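Local atomic coordinates of KmHsv2 (Kluyveromyces marxianus, PDB entry 3VU4), a protein that probably binds phosphoinositides at membranes with a seven-bladed beta-propeller, as the related PROPPIN Atg18 does. Residues 81-86 with 101-106; 59-64 with 75-80; 114-119 with 137-142; 107-112 with 143-148. One frame throughout, in Å; residues are numbered along the deposited sequence.

Contact 1. Residues 81-86 with 101-106. With SO4 (sulfate ion), chain C.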
loop_
_atom_site.group_PDB
_atom_site.type_symbol
_atom_site.label_atom_id
_atom_site.label_comp_id
_atom_site.label_asym_id
_atom_site.label_seq_id
_atom_site.Cartn_x
_atom_site.Cartn_y
_atom_site.Cartn_z
ATOM N N GLU A 81 -2.295 22.836 3.109
ATOM C CA GLU A 81 -3.723 22.555 2.995
ATOM C C GLU A 81 -4.296 22.622 1.588
ATOM O O GLU A 81 -5.512 22.575 1.411
ATOM C CB GLU A 81 -4.526 23.469 3.933
ATOM C CG GLU A 81 -3.816 24.738 4.353
ATOM C CD GLU A 81 -2.622 24.471 5.255
ATOM O OE1 GLU A 81 -2.822 23.960 6.381
ATOM O OE2 GLU A 81 -1.483 24.768 4.832
ATOM N N VAL A 82 -3.428 22.703 0.587
ATOM C CA VAL A 82 -3.889 22.775 -0.795
ATOM C C VAL A 82 -3.430 21.585 -1.633
ATOM O O VAL A 82 -2.254 21.228 -1.626
ATOM C CB VAL A 82 -3.402 24.075 -1.466
ATOM C CG1 VAL A 82 -3.810 24.098 -2.928
ATOM C CG2 VAL A 82 -3.978 25.261 -0.739
ATOM N N VAL A 83 -4.369 20.980 -2.352
ATOM C CA VAL A 83 -4.065 19.841 -3.206
ATOM C C VAL A 83 -4.234 20.248 -4.667
ATOM O O VAL A 83 -5.334 20.579 -5.108
ATOM C CB VAL A 83 -4.997 18.649 -2.904
ATOM C CG1 VAL A 83 -4.774 17.544 -3.922
ATOM C CG2 VAL A 83 -4.745 18.135 -1.492
ATOM N N HIS A 84 -3.140 20.219 -5.415
ATOM C CA HIS A 84 -3.173 20.605 -6.814
ATOM C C HIS A 84 -3.387 19.431 -7.750
ATOM O O HIS A 84 -2.636 18.459 -7.708
ATOM C CB HIS A 84 -1.858 21.271 -7.217
ATOM C CG HIS A 84 -1.536 22.517 -6.457
ATOM N ND1 HIS A 84 -1.490 23.759 -7.053
ATOM C CD2 HIS A 84 -1.184 22.708 -5.163
ATOM C CE1 HIS A 84 -1.119 24.660 -6.162
ATOM N NE2 HIS A 84 -0.926 24.048 -5.007
ATOM N N ILE A 85 -4.409 19.515 -8.594
ATOM C CA ILE A 85 -4.626 18.473 -9.586
ATOM C C ILE A 85 -3.887 19.081 -10.771
ATOM O O ILE A 85 -4.257 20.149 -11.245
ATOM C CB ILE A 85 -6.108 18.302 -9.926
ATOM C CG1 ILE A 85 -6.909 18.072 -8.642
ATOM C CG2 ILE A 85 -6.285 17.117 -10.871
ATOM C CD1 ILE A 85 -6.495 16.843 -7.867
ATOM N N TRP A 86 -2.832 18.413 -11.229
ATOM C CA TRP A 86 -2.001 18.925 -12.319
ATOM C C TRP A 86 -1.988 18.054 -13.567
ATOM O O TRP A 86 -2.115 16.834 -13.488
ATOM C CB TRP A 86 -0.580 19.121 -11.775
ATOM C CG TRP A 86 0.511 19.400 -12.766
ATOM C CD1 TRP A 86 1.151 18.492 -13.566
ATOM C CD2 TRP A 86 1.175 20.652 -12.970
ATOM N NE1 TRP A 86 2.180 19.102 -14.249
ATOM C CE2 TRP A 86 2.214 20.427 -13.903
ATOM C CE3 TRP A 86 0.992 21.943 -12.459
ATOM C CZ2 TRP A 86 3.075 21.448 -14.325
ATOM C CZ3 TRP A 86 1.847 22.958 -12.880
ATOM C CH2 TRP A 86 2.873 22.703 -13.808
ATOM N N ALA A 101 -7.147 21.802 7.368
ATOM C CA ALA A 101 -5.923 21.429 8.069
ATOM C C ALA A 101 -4.946 20.866 7.043
ATOM O O ALA A 101 -5.326 20.623 5.901
ATOM C CB ALA A 101 -6.234 20.399 9.142
ATOM N N PRO A 102 -3.675 20.652 7.430
ATOM C CA PRO A 102 -2.696 20.113 6.476
ATOM C C PRO A 102 -3.160 18.766 5.916
ATOM O O PRO A 102 -3.713 17.947 6.647
ATOM C CB PRO A 102 -1.432 19.971 7.319
ATOM C CG PRO A 102 -1.615 20.977 8.410
ATOM C CD PRO A 102 -3.065 20.833 8.759
ATOM N N VAL A 103 -2.935 18.537 4.629
ATOM C CA VAL A 103 -3.340 17.284 4.018
ATOM C C VAL A 103 -2.499 16.108 4.514
ATOM O O VAL A 103 -1.266 16.163 4.488
ATOM C CB VAL A 103 -3.226 17.352 2.486
ATOM C CG1 VAL A 103 -3.615 16.015 1.873
ATOM C CG2 VAL A 103 -4.117 18.456 1.954
ATOM N N LYS A 104 -3.183 15.054 4.968
ATOM C CA LYS A 104 -2.548 13.825 5.457
ATOM C C LYS A 104 -2.604 12.773 4.348
ATOM O O LYS A 104 -1.674 12.634 3.552
ATOM C CB LYS A 104 -3.278 13.279 6.690
ATOM C CG LYS A 104 -3.178 14.119 7.950
ATOM C CD LYS A 104 -3.908 13.410 9.084
ATOM C CE LYS A 104 -3.851 14.179 10.397
ATOM N NZ LYS A 104 -4.568 13.438 11.487
ATOM N N ASP A 105 -3.708 12.034 4.291
ATOM C CA ASP A 105 -3.876 11.012 3.264
ATOM C C ASP A 105 -4.459 11.631 1.994
ATOM O O ASP A 105 -5.178 12.628 2.055
ATOM C CB ASP A 105 -4.798 9.909 3.781
ATOM C CG ASP A 105 -4.240 9.217 5.010
ATOM O OD1 ASP A 105 -3.200 8.522 4.879
ATOM O OD2 ASP A 105 -4.839 9.374 6.101
ATOM N N LEU A 106 -4.143 11.033 0.849
ATOM C CA LEU A 106 -4.620 11.519 -0.439
ATOM C C LEU A 106 -4.751 10.368 -1.435
ATOM O O LEU A 106 -3.764 9.696 -1.748
ATOM C CB LEU A 106 -3.655 12.567 -0.990
ATOM C CG LEU A 106 -4.038 13.192 -2.331
ATOM C CD1 LEU A 106 -5.411 13.825 -2.207
ATOM C CD2 LEU A 106 -3.007 14.228 -2.745
HETATM S S SO4 C . -3.290 15.962 14.021
HETATM O O1 SO4 C . -4.635 15.909 13.411
HETATM O O2 SO4 C . -2.727 14.602 14.074
HETATM O O3 SO4 C . -2.412 16.812 13.198
HETATM O O4 SO4 C . -3.392 16.521 15.383
#
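Val83 sits against two residues of 101-106, giving one methyl to each. CG2 of Val83 meets CG2 of Val103 at 3.5 Å, the two side chains crossing at about a right angle. CG1 of Val83 points at Leu106, tip to tip, and comes to 3.9 Å from its CD2. What divides the work is the torsion of Val83: CG1 is anti to the backbone N (chi1 173°) and CG2 lies beside that N. With an alanine here both methyls are gone, and the facing branches of Val103 and Leu106 would probably be left with a gap between the two sheets. Glu81 carries the polar end, where its CB lies 3.6 Å from Ala101 O and its bent chain runs alongside Pro102, OE1 reaching 3.8 Å from the ring atom CG. No hydrogen bond crosses between the segments. Each is fixed within its own sheet: Val83 bonds through its backbone to Ile97, and Lys104 likewise to Ser116. The contact therefore joins the third strand of one propeller blade to the first strand of the next. Lys104 turns from this interface; its NZ bonds a sulfate O1 at 3.1 Å and also Gly118 O. Without directional bonds between them, the blades meet by the apolar fit of Val83 with Val103 and Leu106, edged by van der Waals contact of Glu81 with Ala101 and Pro102.

Contact 2. Residues 59-64 with 75-80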
loop_
_atom_site.group_PDB
_atom_site.type_symbol
_atom_site.label_atom_id
_atom_site.label_comp_id
_atom_site.label_asym_id
_atom_site.label_seq_id
_atom_site.Cartn_x
_atom_site.Cartn_y
_atom_site.Cartn_z
ATOM N N ARG A 59 9.227 23.008 -7.235
ATOM C CA ARG A 59 9.814 23.044 -5.905
ATOM C C ARG A 59 8.751 23.001 -4.824
ATOM O O ARG A 59 7.571 23.209 -5.104
ATOM C CB ARG A 59 10.667 24.308 -5.747
ATOM C CG ARG A 59 11.829 24.412 -6.740
ATOM C CD ARG A 59 12.737 25.600 -6.418
ATOM N NE ARG A 59 13.273 25.549 -5.053
ATOM C CZ ARG A 59 14.145 24.642 -4.606
ATOM N NH1 ARG A 59 14.604 23.689 -5.411
ATOM N NH2 ARG A 59 14.562 24.686 -3.344
ATOM N N HIS A 60 9.176 22.713 -3.595
ATOM C CA HIS A 60 8.274 22.649 -2.451
ATOM C C HIS A 60 7.391 21.403 -2.414
ATOM O O HIS A 60 6.538 21.270 -1.533
ATOM C CB HIS A 60 7.395 23.905 -2.423
ATOM C CG HIS A 60 8.181 25.175 -2.363
ATOM N ND1 HIS A 60 8.718 25.661 -1.189
ATOM C CD2 HIS A 60 8.611 26.003 -3.344
ATOM C CE1 HIS A 60 9.449 26.729 -1.452
ATOM N NE2 HIS A 60 9.401 26.956 -2.752
ATOM N N LEU A 61 7.588 20.494 -3.365
ATOM C CA LEU A 61 6.789 19.277 -3.399
ATOM C C LEU A 61 6.879 18.555 -2.070
ATOM O O LEU A 61 7.946 18.114 -1.654
ATOM C CB LEU A 61 7.239 18.366 -4.530
ATOM C CG LEU A 61 6.812 18.897 -5.896
ATOM C CD1 LEU A 61 7.200 17.899 -6.972
ATOM C CD2 LEU A 61 5.312 19.127 -5.902
ATOM N N SER A 62 5.732 18.452 -1.415
ATOM C CA SER A 62 5.615 17.828 -0.110
ATOM C C SER A 62 4.930 16.455 -0.174
ATOM O O SER A 62 5.186 15.569 0.658
ATOM C CB SER A 62 4.831 18.774 0.796
ATOM O OG SER A 62 4.213 18.079 1.856
ATOM N N LYS A 63 4.062 16.294 -1.169
ATOM C CA LYS A 63 3.313 15.066 -1.356
ATOM C C LYS A 63 2.961 14.932 -2.837
ATOM O O LYS A 63 2.664 15.923 -3.506
ATOM C CB LYS A 63 2.055 15.118 -0.488
ATOM C CG LYS A 63 1.146 13.907 -0.580
ATOM C CD LYS A 63 0.372 13.784 0.704
ATOM C CE LYS A 63 1.346 13.525 1.841
ATOM N NZ LYS A 63 0.734 13.689 3.176
ATOM N N VAL A 64 2.990 13.711 -3.353
ATOM C CA VAL A 64 2.701 13.511 -4.760
ATOM C C VAL A 64 1.949 12.193 -5.037
ATOM O O VAL A 64 2.253 11.152 -4.457
ATOM C CB VAL A 64 4.032 13.581 -5.569
ATOM C CG1 VAL A 64 4.938 12.401 -5.209
ATOM C CG2 VAL A 64 3.746 13.629 -7.051
ATOM N N PHE A 75 -0.597 16.982 -6.088
ATOM C CA PHE A 75 0.499 17.270 -5.174
ATOM C C PHE A 75 0.224 18.424 -4.223
ATOM O O PHE A 75 -0.690 19.223 -4.433
ATOM C CB PHE A 75 1.801 17.520 -5.949
ATOM C CG PHE A 75 1.708 18.605 -6.986
ATOM C CD1 PHE A 75 1.490 19.928 -6.617
ATOM C CD2 PHE A 75 1.877 18.304 -8.338
ATOM C CE1 PHE A 75 1.448 20.936 -7.579
ATOM C CE2 PHE A 75 1.836 19.308 -9.309
ATOM C CZ PHE A 75 1.624 20.623 -8.929
ATOM N N VAL A 76 1.006 18.469 -3.152
ATOM C CA VAL A 76 0.906 19.511 -2.144
ATOM C C VAL A 76 2.279 20.158 -2.158
ATOM O O VAL A 76 3.288 19.469 -2.301
ATOM C CB VAL A 76 0.640 18.925 -0.741
ATOM C CG1 VAL A 76 0.666 20.029 0.307
ATOM C CG2 VAL A 76 -0.698 18.224 -0.720
ATOM N N THR A 77 2.326 21.477 -2.024
ATOM C CA THR A 77 3.603 22.178 -2.043
ATOM C C THR A 77 3.877 22.854 -0.709
ATOM O O THR A 77 3.834 22.207 0.343
ATOM C CB THR A 77 3.628 23.235 -3.155
ATOM O OG1 THR A 77 2.612 24.211 -2.900
ATOM C CG2 THR A 77 3.375 22.587 -4.513
ATOM N N GLY A 78 4.165 24.152 -0.757
ATOM C CA GLY A 78 4.447 24.890 0.458
ATOM C C GLY A 78 3.222 24.905 1.340
ATOM O O GLY A 78 3.267 24.485 2.500
ATOM N N VAL A 79 2.120 25.391 0.779
ATOM C CA VAL A 79 0.856 25.466 1.493
ATOM C C VAL A 79 0.312 24.049 1.649
ATOM O O VAL A 79 -0.216 23.455 0.702
ATOM C CB VAL A 79 -0.142 26.370 0.730
ATOM C CG1 VAL A 79 -0.136 26.019 -0.751
ATOM C CG2 VAL A 79 -1.538 26.234 1.325
ATOM N N LYS A 80 0.457 23.524 2.863
ATOM C CA LYS A 80 0.051 22.169 3.216
ATOM C C LYS A 80 -1.424 21.835 3.046
ATOM O O LYS A 80 -1.776 20.666 2.874
ATOM C CB LYS A 80 0.425 21.873 4.671
ATOM C CG LYS A 80 1.801 22.344 5.113
ATOM C CD LYS A 80 2.904 21.364 4.777
ATOM C CE LYS A 80 3.296 21.439 3.319
ATOM N NZ LYS A 80 4.621 20.794 3.093
#
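The mouth of the beta hairpin of strands 63-66 and 72-76 sets Ser62 and Lys63 opposite the single residue Val76. Ser62 N gives Val76 O a nearly straight bond of 2.8 Å (169° at the hydrogen), and Lys63 N reaches the same oxygen only weakly, at 3.5 Å. The return bond runs from Val76 N to Lys63 O, 3.1 Å long. Two residues opposite one, with a shared carbonyl acceptor, make this a classic beta bulge, set where the first strand of a propeller blade begins and the second ends. Beyond it Val64 and Phe75 form a non-hydrogen-bonded pair. Leu61 lays CD2 over one face of the Phe75 ring, 4.2 Å from the centroid in a CH-pi contact; the ring also meets His84 and Trp86 of the next strand. Beside the bulge, Lys80 folds back, its chain kinked twice (chi2 -84°, chi3 78°), to bring NZ 3.0 Å from Ser62 OG and 3.2 Å from Thr77 O. A leucine in its place would probably leave Ser62 OG and Thr77 O without a cationic neighbour. Lys63 sends its own amino group away, to hydrogen-bond the backbone O of Lys104 in the adjoining blade.

Contact 3. Residues 114-119 with 137-142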
loop_
_atom_site.group_PDB
_atom_site.type_symbol
_atom_site.label_atom_id
_atom_site.label_comp_id
_atom_site.label_asym_id
_atom_site.label_seq_id
_atom_site.Cartn_x
_atom_site.Cartn_y
_atom_site.Cartn_z
ATOM N N VAL A 114 -10.018 11.480 -2.694
ATOM C CA VAL A 114 -10.175 11.346 -1.249
ATOM C C VAL A 114 -9.049 12.124 -0.571
ATOM O O VAL A 114 -7.880 11.958 -0.927
ATOM C CB VAL A 114 -10.135 9.850 -0.824
ATOM C CG1 VAL A 114 -10.392 9.719 0.661
ATOM C CG2 VAL A 114 -11.173 9.056 -1.615
ATOM N N VAL A 115 -9.407 12.974 0.393
ATOM C CA VAL A 115 -8.435 13.811 1.111
ATOM C C VAL A 115 -8.699 13.872 2.624
ATOM O O VAL A 115 -9.801 14.229 3.047
ATOM C CB VAL A 115 -8.465 15.280 0.583
ATOM C CG1 VAL A 115 -7.409 16.115 1.292
ATOM C CG2 VAL A 115 -8.257 15.308 -0.922
ATOM N N SER A 116 -7.703 13.540 3.440
ATOM C CA SER A 116 -7.896 13.602 4.882
ATOM C C SER A 116 -6.973 14.647 5.477
ATOM O O SER A 116 -5.880 14.897 4.974
ATOM C CB SER A 116 -7.639 12.243 5.551
ATOM O OG SER A 116 -6.258 11.938 5.621
ATOM N N TYR A 117 -7.432 15.260 6.557
ATOM C CA TYR A 117 -6.682 16.293 7.239
ATOM C C TYR A 117 -7.269 16.350 8.623
ATOM O O TYR A 117 -8.479 16.216 8.784
ATOM C CB TYR A 117 -6.874 17.640 6.539
ATOM C CG TYR A 117 -8.311 17.931 6.170
ATOM C CD1 TYR A 117 -8.910 17.312 5.067
ATOM C CD2 TYR A 117 -9.079 18.811 6.930
ATOM C CE1 TYR A 117 -10.241 17.562 4.729
ATOM C CE2 TYR A 117 -10.415 19.070 6.603
ATOM C CZ TYR A 117 -10.989 18.441 5.502
ATOM O OH TYR A 117 -12.307 18.678 5.190
ATOM N N GLY A 118 -6.431 16.559 9.625
ATOM C CA GLY A 118 -6.953 16.589 10.975
ATOM C C GLY A 118 -7.647 15.262 11.192
ATOM O O GLY A 118 -7.046 14.205 10.968
ATOM N N ASP A 119 -8.909 15.299 11.603
ATOM C CA ASP A 119 -9.644 14.061 11.820
ATOM C C ASP A 119 -10.864 13.989 10.915
ATOM O O ASP A 119 -11.920 13.487 11.302
ATOM C CB ASP A 119 -10.050 13.926 13.291
ATOM C CG ASP A 119 -10.982 15.018 13.742
ATOM O OD1 ASP A 119 -11.237 15.954 12.949
ATOM O OD2 ASP A 119 -11.456 14.938 14.897
ATOM N N ILE A 137 -16.457 12.947 6.612
ATOM C CA ILE A 137 -16.423 11.835 7.552
ATOM C C ILE A 137 -15.350 12.076 8.617
ATOM O O ILE A 137 -14.314 12.693 8.351
ATOM C CB ILE A 137 -16.127 10.525 6.790
ATOM C CG1 ILE A 137 -17.295 10.221 5.852
ATOM C CG2 ILE A 137 -15.885 9.377 7.757
ATOM C CD1 ILE A 137 -16.998 9.176 4.791
ATOM N N ARG A 138 -15.609 11.605 9.829
ATOM C CA ARG A 138 -14.660 11.748 10.924
ATOM C C ARG A 138 -14.003 10.395 11.181
ATOM O O ARG A 138 -14.685 9.395 11.403
ATOM C CB ARG A 138 -15.382 12.240 12.181
ATOM C CG ARG A 138 -15.999 13.620 12.012
ATOM C CD ARG A 138 -14.927 14.707 11.923
ATOM N NE ARG A 138 -14.491 15.129 13.251
ATOM C CZ ARG A 138 -14.746 16.325 13.772
ATOM N NH1 ARG A 138 -14.320 16.619 14.995
ATOM N NH2 ARG A 138 -15.414 17.231 13.061
ATOM N N PHE A 139 -12.677 10.358 11.137
ATOM C CA PHE A 139 -11.960 9.116 11.360
ATOM C C PHE A 139 -10.889 9.292 12.442
ATOM O O PHE A 139 -10.678 10.398 12.931
ATOM C CB PHE A 139 -11.347 8.642 10.037
ATOM C CG PHE A 139 -10.120 9.397 9.622
ATOM C CD1 PHE A 139 -10.080 10.789 9.688
ATOM C CD2 PHE A 139 -9.001 8.714 9.153
ATOM C CE1 PHE A 139 -8.940 11.489 9.293
ATOM C CE2 PHE A 139 -7.850 9.406 8.753
ATOM C CZ PHE A 139 -7.821 10.795 8.824
ATOM N N GLY A 140 -10.216 8.203 12.810
ATOM C CA GLY A 140 -9.207 8.274 13.851
ATOM C C GLY A 140 -7.757 8.223 13.409
ATOM O O GLY A 140 -6.904 7.806 14.178
ATOM N N GLY A 141 -7.466 8.630 12.178
ATOM C CA GLY A 141 -6.087 8.615 11.723
ATOM C C GLY A 141 -5.720 7.649 10.609
ATOM O O GLY A 141 -4.781 7.900 9.852
ATOM N N VAL A 142 -6.447 6.544 10.496
ATOM C CA VAL A 142 -6.156 5.562 9.460
ATOM C C VAL A 142 -7.234 5.494 8.384
ATOM O O VAL A 142 -8.426 5.449 8.681
ATOM C CB VAL A 142 -6.012 4.156 10.068
ATOM C CG1 VAL A 142 -5.630 3.159 8.990
ATOM C CG2 VAL A 142 -4.981 4.178 11.190
#
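Phe139 turns the edge of its ring to the backbone of Asp119, whose C atom lies in the ring plane, 3.5 Å from CE1. Val142 C is also at the edge and in plane, and Gly141 N covers one face toward the rim, 3.4 Å above it. The far corner, CZ, meets Ser116 CB at 3.6 Å. Phe139 gets there because its CG stands between the backbone N and the carbonyl carbon (chi1 76°), which swings the ring over to 114-119. The second flat group, the Arg138 guanidinium, has Asp119 OD1 3.2 Å above one face, also toward the rim. Its plane and that of the carboxylate are 45° apart, so the pair is no flat two-pronged match; the salt bridge rests on a weak bond from NH1 to OD2, 3.3 Å long. A backbone bond, Phe139 N to Asp119 O at 3.2 Å, completes the contact, with the donor 54° out of the carbonyl plane. It prolongs the pairing of strands 120-125 and 137-139, at the turn that leads from strand 112-117 into 120-125. The chain bends sharply through Gly140 and Gly141 into the next blade; a side chain at Gly141 would press on the preceding carbonyl O. Ser116 OG is held by Asp105 N. Glu155 lies near Asp119 and makes a long, weak ion pair with Arg138. Two carboxylates gathered so close would tend to favour protonation of one of them, a tendency the positive charge of Arg138 probably offsets.

Contact 4. Residues 107-112 with 143-148. With SO4 (sulfate ion), chain I; SO4 (sulfate ion), chain J.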
loop_
_atom_site.group_PDB
_atom_site.type_symbol
_atom_site.label_atom_id
_atom_site.label_comp_id
_atom_site.label_asym_id
_atom_site.label_seq_id
_atom_site.Cartn_x
_atom_site.Cartn_y
_atom_site.Cartn_z
ATOM N N PHE A 107 -5.969 10.151 -1.934
ATOM C CA PHE A 107 -6.244 9.075 -2.890
ATOM C C PHE A 107 -6.957 9.589 -4.141
ATOM O O PHE A 107 -7.721 10.551 -4.085
ATOM C CB PHE A 107 -7.105 8.007 -2.222
ATOM C CG PHE A 107 -6.473 7.390 -1.014
ATOM C CD1 PHE A 107 -5.475 6.433 -1.146
ATOM C CD2 PHE A 107 -6.883 7.754 0.261
ATOM C CE1 PHE A 107 -4.893 5.841 -0.020
ATOM C CE2 PHE A 107 -6.306 7.167 1.397
ATOM C CZ PHE A 107 -5.310 6.208 1.250
ATOM N N LEU A 108 -6.718 8.929 -5.268
ATOM C CA LEU A 108 -7.318 9.328 -6.536
ATOM C C LEU A 108 -7.932 8.166 -7.320
ATOM O O LEU A 108 -7.402 7.054 -7.330
ATOM C CB LEU A 108 -6.261 9.994 -7.422
ATOM C CG LEU A 108 -5.496 11.200 -6.877
ATOM C CD1 LEU A 108 -4.268 11.449 -7.738
ATOM C CD2 LEU A 108 -6.399 12.415 -6.855
ATOM N N SER A 109 -9.057 8.440 -7.977
ATOM C CA SER A 109 -9.740 7.463 -8.822
ATOM C C SER A 109 -10.349 8.295 -9.945
ATOM O O SER A 109 -10.463 9.513 -9.807
ATOM C CB SER A 109 -10.827 6.711 -8.048
ATOM O OG SER A 109 -11.968 7.511 -7.818
ATOM N N ARG A 110 -10.727 7.667 -11.055
ATOM C CA ARG A 110 -11.298 8.426 -12.167
ATOM C C ARG A 110 -12.564 9.164 -11.733
ATOM O O ARG A 110 -13.042 10.056 -12.428
ATOM C CB ARG A 110 -11.620 7.500 -13.351
ATOM C CG ARG A 110 -10.409 6.791 -13.972
ATOM C CD ARG A 110 -10.840 5.766 -15.031
ATOM N NE ARG A 110 -9.732 4.941 -15.517
ATOM C CZ ARG A 110 -8.759 5.373 -16.317
ATOM N NH1 ARG A 110 -8.747 6.635 -16.732
ATOM N NH2 ARG A 110 -7.795 4.543 -16.701
ATOM N N GLU A 111 -13.086 8.807 -10.564
ATOM C CA GLU A 111 -14.308 9.413 -10.052
ATOM C C GLU A 111 -14.122 10.358 -8.871
ATOM O O GLU A 111 -14.696 11.448 -8.840
ATOM C CB GLU A 111 -15.270 8.322 -9.602
ATOM C CG GLU A 111 -15.262 7.079 -10.453
ATOM C CD GLU A 111 -16.570 6.895 -11.177
ATOM O OE1 GLU A 111 -16.791 7.615 -12.176
ATOM O OE2 GLU A 111 -17.378 6.043 -10.734
ATOM N N PHE A 112 -13.326 9.925 -7.897
ATOM C CA PHE A 112 -13.122 10.699 -6.679
ATOM C C PHE A 112 -11.699 11.126 -6.350
ATOM O O PHE A 112 -10.724 10.648 -6.933
ATOM C CB PHE A 112 -13.638 9.894 -5.494
ATOM C CG PHE A 112 -14.880 9.128 -5.786
ATOM C CD1 PHE A 112 -16.124 9.734 -5.687
ATOM C CD2 PHE A 112 -14.809 7.793 -6.167
ATOM C CE1 PHE A 112 -17.285 9.021 -5.961
ATOM C CE2 PHE A 112 -15.963 7.069 -6.443
ATOM C CZ PHE A 112 -17.206 7.686 -6.339
ATOM N N CYS A 143 -6.825 5.485 7.126
ATOM C CA CYS A 143 -7.800 5.366 6.063
ATOM C C CYS A 143 -7.156 4.971 4.750
ATOM O O CYS A 143 -6.074 5.433 4.404
ATOM C CB CYS A 143 -8.586 6.668 5.899
ATOM S SG CYS A 143 -7.841 7.886 4.828
ATOM N N GLU A 144 -7.821 4.087 4.032
ATOM C CA GLU A 144 -7.319 3.644 2.752
ATOM C C GLU A 144 -8.480 3.659 1.777
ATOM O O GLU A 144 -9.628 3.410 2.144
ATOM C CB GLU A 144 -6.749 2.226 2.839
ATOM C CG GLU A 144 -5.676 1.955 1.787
ATOM C CD GLU A 144 -5.724 0.547 1.236
ATOM O OE1 GLU A 144 -6.065 -0.380 1.995
ATOM O OE2 GLU A 144 -5.407 0.362 0.043
ATOM N N PHE A 145 -8.179 3.982 0.531
ATOM C CA PHE A 145 -9.200 4.006 -0.490
ATOM C C PHE A 145 -8.659 3.294 -1.702
ATOM O O PHE A 145 -7.575 3.610 -2.182
ATOM C CB PHE A 145 -9.565 5.431 -0.879
ATOM C CG PHE A 145 -10.566 5.495 -1.983
ATOM C CD1 PHE A 145 -11.882 5.100 -1.763
ATOM C CD2 PHE A 145 -10.186 5.883 -3.263
ATOM C CE1 PHE A 145 -12.811 5.086 -2.805
ATOM C CE2 PHE A 145 -11.104 5.873 -4.313
ATOM C CZ PHE A 145 -12.421 5.472 -4.082
ATOM N N SER A 146 -9.410 2.323 -2.195
ATOM C CA SER A 146 -8.975 1.589 -3.371
ATOM C C SER A 146 -10.137 0.868 -4.004
ATOM O O SER A 146 -10.994 0.321 -3.305
ATOM C CB SER A 146 -7.890 0.569 -3.004
ATOM O OG SER A 146 -7.550 -0.236 -4.122
ATOM N N ASN A 147 -10.170 0.890 -5.332
ATOM C CA ASN A 147 -11.206 0.196 -6.073
ATOM C C ASN A 147 -12.614 0.540 -5.560
ATOM O O ASN A 147 -13.398 -0.352 -5.241
ATOM C CB ASN A 147 -10.952 -1.297 -5.933
ATOM C CG ASN A 147 -11.467 -2.080 -7.090
ATOM O OD1 ASN A 147 -10.693 -2.555 -7.913
ATOM N ND2 ASN A 147 -12.785 -2.223 -7.172
ATOM N N GLY A 148 -12.917 1.831 -5.459
ATOM C CA GLY A 148 -14.225 2.260 -4.993
ATOM C C GLY A 148 -14.616 1.974 -3.547
ATOM O O GLY A 148 -15.759 2.231 -3.156
HETATM S S SO4 I . -11.427 4.109 -11.133
HETATM O O1 SO4 I . -12.072 4.594 -12.367
HETATM O O2 SO4 I . -10.984 2.716 -11.327
HETATM O O3 SO4 I . -10.256 4.944 -10.824
HETATM O O4 SO4 I . -12.390 4.177 -10.019
HETATM S S SO4 J . -8.965 2.554 -8.332
HETATM O O1 SO4 J . -10.418 2.814 -8.357
HETATM O O2 SO4 J . -8.711 1.102 -8.381
HETATM O O3 SO4 J . -8.348 3.199 -9.493
HETATM O O4 SO4 J . -8.381 3.125 -7.102
#
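Phe107 and Phe145 mark the closest backbone approach, with CA atoms 6.3 Å apart, and no hydrogen bond links the segments. They lie on strands 103-108 and 142-146, the first strands of two successive propeller blades, so the interval is bridged by side chains packing on one another and on the facing backbone. The Phe107 ring lies flat against the other backbone: Phe145 N sits 3.6 Å above the plane, over the ring centre, and Phe145 CB adds a CH-pi contact on the same face. At the ring edge is Cys143, its SG in plane and 3.8 Å from CE2, a sulfur-aromatic contact, with the carbonyl oxygen of Cys143 also at the edge. The Phe145 side chain slides past Phe107 in the opposite direction. With its CG anti to the backbone N (chi1 177°), it extends to the turn 109-112. There the edge of its ring takes Ser109 CB, 3.8 Å from CE2, while its CZ comes within 3.9 Å of Phe112 CD2, those two side chains crossing at about a right angle. Ser109 is itself fixed by an ST motif: its OG accepts from Phe112 N at 2.8 Å, nearly straight at 168°. Val114 also packs on both Phe107 and Phe145, tying this aromatic cluster to the neighbouring strand. On the other strand, Glu144 directs its OE1 to Leu203 N in the blade that follows. Two sulfates, probably picked up from the crystallisation solution, lie by the turns. Asn147 N reaches one only weakly, but Arg110 N bonds O3 of the other at 2.8 Å, with 165° at the hydrogen.

The four contacts follow one arc of the propeller. Contact 2 builds a hairpin within one blade, contact 1 joins that blade to the next, contact 3 spans the second blade, and contact 4 passes on to a third. Lys104 links three of them by probable hydrogen bonds, its O to Lys63 NZ (2.7 Å) and its NZ to Gly118 O (2.6 Å). Contacts 1 and 4 touch where Asp105 OD2 packs 3.6 Å from Cys143 SG, contacts 3 and 4 where Val114 O lies 2.8 Å from Phe107 N. Contacts 2 and 3 do not touch, their nearest atoms being about 7 Å apart. Sulfates lie at contacts 1, 3 and 4, but these alone do not identify a phosphoinositide site.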